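Local coordinates for protein putative histidinol-phosphate aminotransferase (PDB 3LY1) that probably works as a pyridoxal-phosphate-dependent aminotransferase, moving amino groups between substrates in the manner of histidinol-phosphate aminotransferases, at residues A[105-108]-A[109-113]; A[169-172]-A[173-176]. All coordinates share one frame; numbering follows the deposited sequence.

Contact 1 (A[105-108]-A[109-113]); sequences GEHF and AKIAG. With EDO (1,2-ethanediol), chain G; EDO (1,2-ethanediol), chain J.
The methyl end of Ile111 sits on the His107 imidazole, one helical turn earlier, in a CH-pi contact. Ile111 CD1 is 3.8 Å from the ring centroid and 29° off the ring normal, so it lies over the face. Its closest ring atom is His107 NE2, at 3.4 Å from CD1. The histidine swings its ring into place with CG anti to the backbone N (chi1 172°). The same methyl also approaches Phe108, with CD1 of Ile111 4.1 Å from CD1 of the phenylalanine. Phe108 is buried against Arg82 and Ile85 of helix 76-88 and reaches Val239 of the second subunit.

Glu106 and Lys110 run side by side and point the same way. Their aliphatic parts touch, Glu106 CG to Lys110 CE at 3.9 Å. Their charges stay 4.5 Å apart, Glu106 OE2 to Lys110 NZ, beyond a salt bridge. Glu106 OE2 instead forms a salt bridge with Lys118 of strand 115-119, while Lys110 NZ donates to O2 of the chain J ethanediol, probably from the crystallisation liquor, at 2.8 Å.

Four successive i to i+4 backbone bonds hold the turns, from Ala109 N to Gly105 O through Ala112 N to Phe108 O. Gly113 takes positive phi and closes the helix in a Schellman motif, its N bonded to Lys110 O. The separated charges imply that the attraction of Lys110 for Glu106 is probably modest beside that of Lys118.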
loop_
_atom_site.group_PDB
_atom_site.type_symbol
_atom_site.label_atom_id
_atom_site.label_comp_id
_atom_site.label_asym_id
_atom_site.label_seq_id
_atom_site.Cartn_x
_atom_site.Cartn_y
_atom_site.Cartn_z
ATOM N N GLY A 105 -10.261 -0.718 13.482
ATOM C CA GLY A 105 -11.410 0.143 13.313
ATOM C C GLY A 105 -11.389 1.302 14.316
ATOM O O GLY A 105 -11.483 2.461 13.928
ATOM N N GLU A 106 -11.255 0.973 15.597
ATOM C CA GLU A 106 -11.149 1.977 16.653
ATOM C C GLU A 106 -9.989 2.985 16.396
ATOM O O GLU A 106 -10.136 4.214 16.604
ATOM C CB GLU A 106 -11.006 1.277 18.013
ATOM C CG GLU A 106 -10.485 2.130 19.101
ATOM C CD GLU A 106 -10.529 1.451 20.467
ATOM O OE1 GLU A 106 -10.438 0.214 20.554
ATOM O OE2 GLU A 106 -10.620 2.174 21.460
ATOM N N HIS A 107 -8.849 2.442 16.002
ATOM C CA HIS A 107 -7.632 3.202 15.725
ATOM C C HIS A 107 -7.881 4.305 14.700
ATOM O O HIS A 107 -7.550 5.484 14.956
ATOM C CB HIS A 107 -6.522 2.247 15.247
ATOM C CG HIS A 107 -5.285 2.931 14.754
ATOM N ND1 HIS A 107 -4.272 3.343 15.592
ATOM C CD2 HIS A 107 -4.866 3.220 13.491
ATOM C CE1 HIS A 107 -3.317 3.913 14.875
ATOM N NE2 HIS A 107 -3.649 3.849 13.599
ATOM N N PHE A 108 -8.438 3.939 13.539
ATOM C CA PHE A 108 -8.714 4.909 12.488
ATOM C C PHE A 108 -9.902 5.787 12.862
ATOM O O PHE A 108 -9.969 6.978 12.477
ATOM C CB PHE A 108 -8.897 4.216 11.119
ATOM C CG PHE A 108 -7.657 3.499 10.634
ATOM C CD1 PHE A 108 -6.486 4.199 10.361
ATOM C CD2 PHE A 108 -7.650 2.138 10.472
ATOM C CE1 PHE A 108 -5.337 3.528 9.973
ATOM C CE2 PHE A 108 -6.504 1.489 10.051
ATOM C CZ PHE A 108 -5.362 2.197 9.815
ATOM N N ALA A 109 -10.827 5.250 13.663
ATOM C CA ALA A 109 -11.954 6.071 14.121
ATOM C C ALA A 109 -11.512 7.209 15.038
ATOM O O ALA A 109 -11.991 8.370 14.930
ATOM C CB ALA A 109 -13.068 5.180 14.790
ATOM N N LYS A 110 -10.586 6.896 15.924
ATOM C CA LYS A 110 -9.973 7.891 16.795
ATOM C C LYS A 110 -9.179 8.974 16.035
ATOM O O LYS A 110 -9.277 10.137 16.365
ATOM C CB LYS A 110 -9.086 7.216 17.812
ATOM C CG LYS A 110 -9.875 6.484 18.887
ATOM C CD LYS A 110 -9.042 6.322 20.186
ATOM C CE LYS A 110 -8.241 5.063 20.193
ATOM N NZ LYS A 110 -7.168 5.046 21.298
ATOM N N ILE A 111 -8.406 8.580 15.035
ATOM C CA ILE A 111 -7.717 9.525 14.140
ATOM C C ILE A 111 -8.717 10.487 13.502
ATOM O O ILE A 111 -8.485 11.697 13.464
ATOM C CB ILE A 111 -6.841 8.747 13.102
ATOM C CG1 ILE A 111 -5.615 8.141 13.808
ATOM C CG2 ILE A 111 -6.430 9.632 11.935
ATOM C CD1 ILE A 111 -5.039 6.915 13.127
ATOM N N ALA A 112 -9.879 9.965 13.091
ATOM C CA ALA A 112 -10.949 10.779 12.529
ATOM C C ALA A 112 -11.720 11.637 13.561
ATOM O O ALA A 112 -12.566 12.488 13.199
ATOM C CB ALA A 112 -11.918 9.864 11.707
ATOM N N GLY A 113 -11.425 11.461 14.841
ATOM C CA GLY A 113 -12.073 12.295 15.873
ATOM C C GLY A 113 -13.487 11.831 16.189
ATOM O O GLY A 113 -14.258 12.556 16.785
HETATM C C1 EDO G . -11.305 -3.120 19.718
HETATM O O1 EDO G . -11.082 -1.783 19.243
HETATM C C2 EDO G . -10.180 -3.687 20.609
HETATM O O2 EDO G . -10.693 -4.767 21.457
HETATM C C1 EDO J . -3.760 2.817 18.805
HETATM O O1 EDO J . -2.417 3.127 19.206
HETATM C C2 EDO J . -4.499 4.079 18.351
HETATM O O2 EDO J . -5.048 4.837 19.441
#

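Contact 2 (A[169-172]-A[173-176]); sequences SKPA and NTMF
Pro171 meets the Phe176 ring at its edge, near the ring plane. Pro171 CG is 3.9 Å from Phe176 CZ and equally close to CE1, so the proline ring abuts the far rim of the phenyl group. The two side chains come from opposite directions. Phe176 sets its CG anti to the carbonyl carbon (chi1 -71°), and the ring reaches back to the start of the turn. Trp166 of helix 160-168 also packs edge-to-face with Phe176 and touches Pro171.

The chain reverses between these rings in a type II beta turn from Pro171 to Thr174. Asn173 holds the third position with positive phi (59°), as this turn type requires. The turn leads from the loop after helix 160-168 into strand 174-179, an inner strand of the large mixed sheet. This is the helix-to-strand link of a beta-alpha-beta crossover from strand 143-148.

Thr174 OG1 donates to Ala172 O at 2.9 Å. The hydroxyl approaches from above the carbonyl plane, 48° out of it. CB of Thr174 lies 3.4 Å from Pro171 O. A water bridges the two arms of the turn. It donates to Pro171 O at 2.7 Å and to Thr174 O at 2.8 Å. The methyl CG2 of Thr174 lies 4.2 Å from Pro171 CG. Beyond the turn, Thr174 packs on Ser143 and Val145 of the adjoining strand.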
loop_
_atom_site.group_PDB
_atom_site.type_symbol
_atom_site.label_atom_id
_atom_site.label_comp_id
_atom_site.label_asym_id
_atom_site.label_seq_id
_atom_site.Cartn_x
_atom_site.Cartn_y
_atom_site.Cartn_z
ATOM N N SER A 169 -32.579 -4.266 7.299
ATOM C CA SER A 169 -33.533 -3.282 7.810
ATOM C C SER A 169 -33.102 -1.845 7.503
ATOM O O SER A 169 -33.870 -0.931 7.739
ATOM C CB SER A 169 -33.775 -3.459 9.326
ATOM O OG SER A 169 -32.723 -2.931 10.130
ATOM N N LYS A 170 -31.874 -1.641 7.021
ATOM C CA LYS A 170 -31.366 -0.306 6.671
ATOM C C LYS A 170 -31.528 0.781 7.742
ATOM O O LYS A 170 -32.160 1.810 7.499
ATOM C CB LYS A 170 -32.012 0.184 5.378
ATOM C CG LYS A 170 -31.676 -0.704 4.198
ATOM C CD LYS A 170 -32.323 -0.216 2.909
ATOM C CE LYS A 170 -32.521 -1.400 1.938
ATOM N NZ LYS A 170 -31.356 -2.396 1.914
ATOM N N PRO A 171 -30.936 0.569 8.919
ATOM C CA PRO A 171 -30.968 1.656 9.901
ATOM C C PRO A 171 -30.393 2.969 9.331
ATOM O O PRO A 171 -29.405 2.984 8.572
ATOM C CB PRO A 171 -30.166 1.107 11.076
ATOM C CG PRO A 171 -29.335 0.019 10.514
ATOM C CD PRO A 171 -30.046 -0.529 9.312
ATOM N N ALA A 172 -31.062 4.060 9.661
ATOM C CA ALA A 172 -30.781 5.332 9.053
ATOM C C ALA A 172 -29.334 5.671 9.286
ATOM O O ALA A 172 -28.804 5.438 10.366
ATOM C CB ALA A 172 -31.699 6.431 9.644
ATOM N N ASN A 173 -28.690 6.204 8.260
ATOM C CA ASN A 173 -27.380 6.798 8.427
ATOM C C ASN A 173 -26.328 5.843 8.976
ATOM O O ASN A 173 -25.541 6.252 9.839
ATOM C CB ASN A 173 -27.494 7.937 9.424
ATOM C CG ASN A 173 -27.503 9.224 8.788
ATOM O OD1 ASN A 173 -26.444 9.728 8.393
ATOM N ND2 ASN A 173 -28.691 9.809 8.667
ATOM N N THR A 174 -26.353 4.589 8.520
ATOM C CA THR A 174 -25.491 3.549 9.061
ATOM C C THR A 174 -24.816 2.768 7.936
ATOM O O THR A 174 -25.480 2.307 7.021
ATOM C CB THR A 174 -26.308 2.604 9.999
ATOM O OG1 THR A 174 -26.911 3.395 11.049
ATOM C CG2 THR A 174 -25.416 1.517 10.620
HETATM N N MSE A 175 -23.494 2.667 8.017
HETATM C CA MSE A 175 -22.689 1.852 7.101
HETATM C C MSE A 175 -22.115 0.686 7.893
HETATM O O MSE A 175 -21.563 0.894 8.994
HETATM C CB MSE A 175 -21.561 2.698 6.507
HETATM C CG MSE A 175 -20.533 1.944 5.694
HETATM SE SE MSE A 175 -21.403 1.109 4.162
HETATM C CE MSE A 175 -21.497 2.523 2.926
ATOM N N PHE A 176 -22.222 -0.523 7.333
ATOM C CA PHE A 176 -21.734 -1.729 7.954
ATOM C C PHE A 176 -20.454 -2.099 7.237
ATOM O O PHE A 176 -20.438 -2.197 6.015
ATOM C CB PHE A 176 -22.742 -2.882 7.818
ATOM C CG PHE A 176 -23.955 -2.718 8.648
ATOM C CD1 PHE A 176 -25.033 -1.980 8.181
ATOM C CD2 PHE A 176 -24.009 -3.269 9.929
ATOM C CE1 PHE A 176 -26.159 -1.773 8.999
ATOM C CE2 PHE A 176 -25.125 -3.078 10.739
ATOM C CZ PHE A 176 -26.184 -2.316 10.300
HETATM O O HOH W 1 -28.080 1.184 6.975
#

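Overall arrangement
Both contacts are local, and their nearest atoms are about 11 Å apart. Contact 1 spans most of helix 104-111 and its C-terminal end, beside strands 94-98 and 115-119 at one margin of the large sheet. Contact 2 starts an inner strand of that sheet, flanked by 143-148 and 205-210. Each has a buried side, Phe108 and Ala109 or Thr174 and Phe176, and exposed residues, His107 and Lys110 or Ala172 and Asn173. Contact 1 combines regular helical bonds, a methyl on an imidazole and a loosely paired glutamate and lysine; the second subunit packs against it. In contact 2 a threonine hydroxyl and a water tie the turn, and no other chain of the assembly touches it. The Phe108 side chain is about 9 Å from bound pyridoxal phosphate.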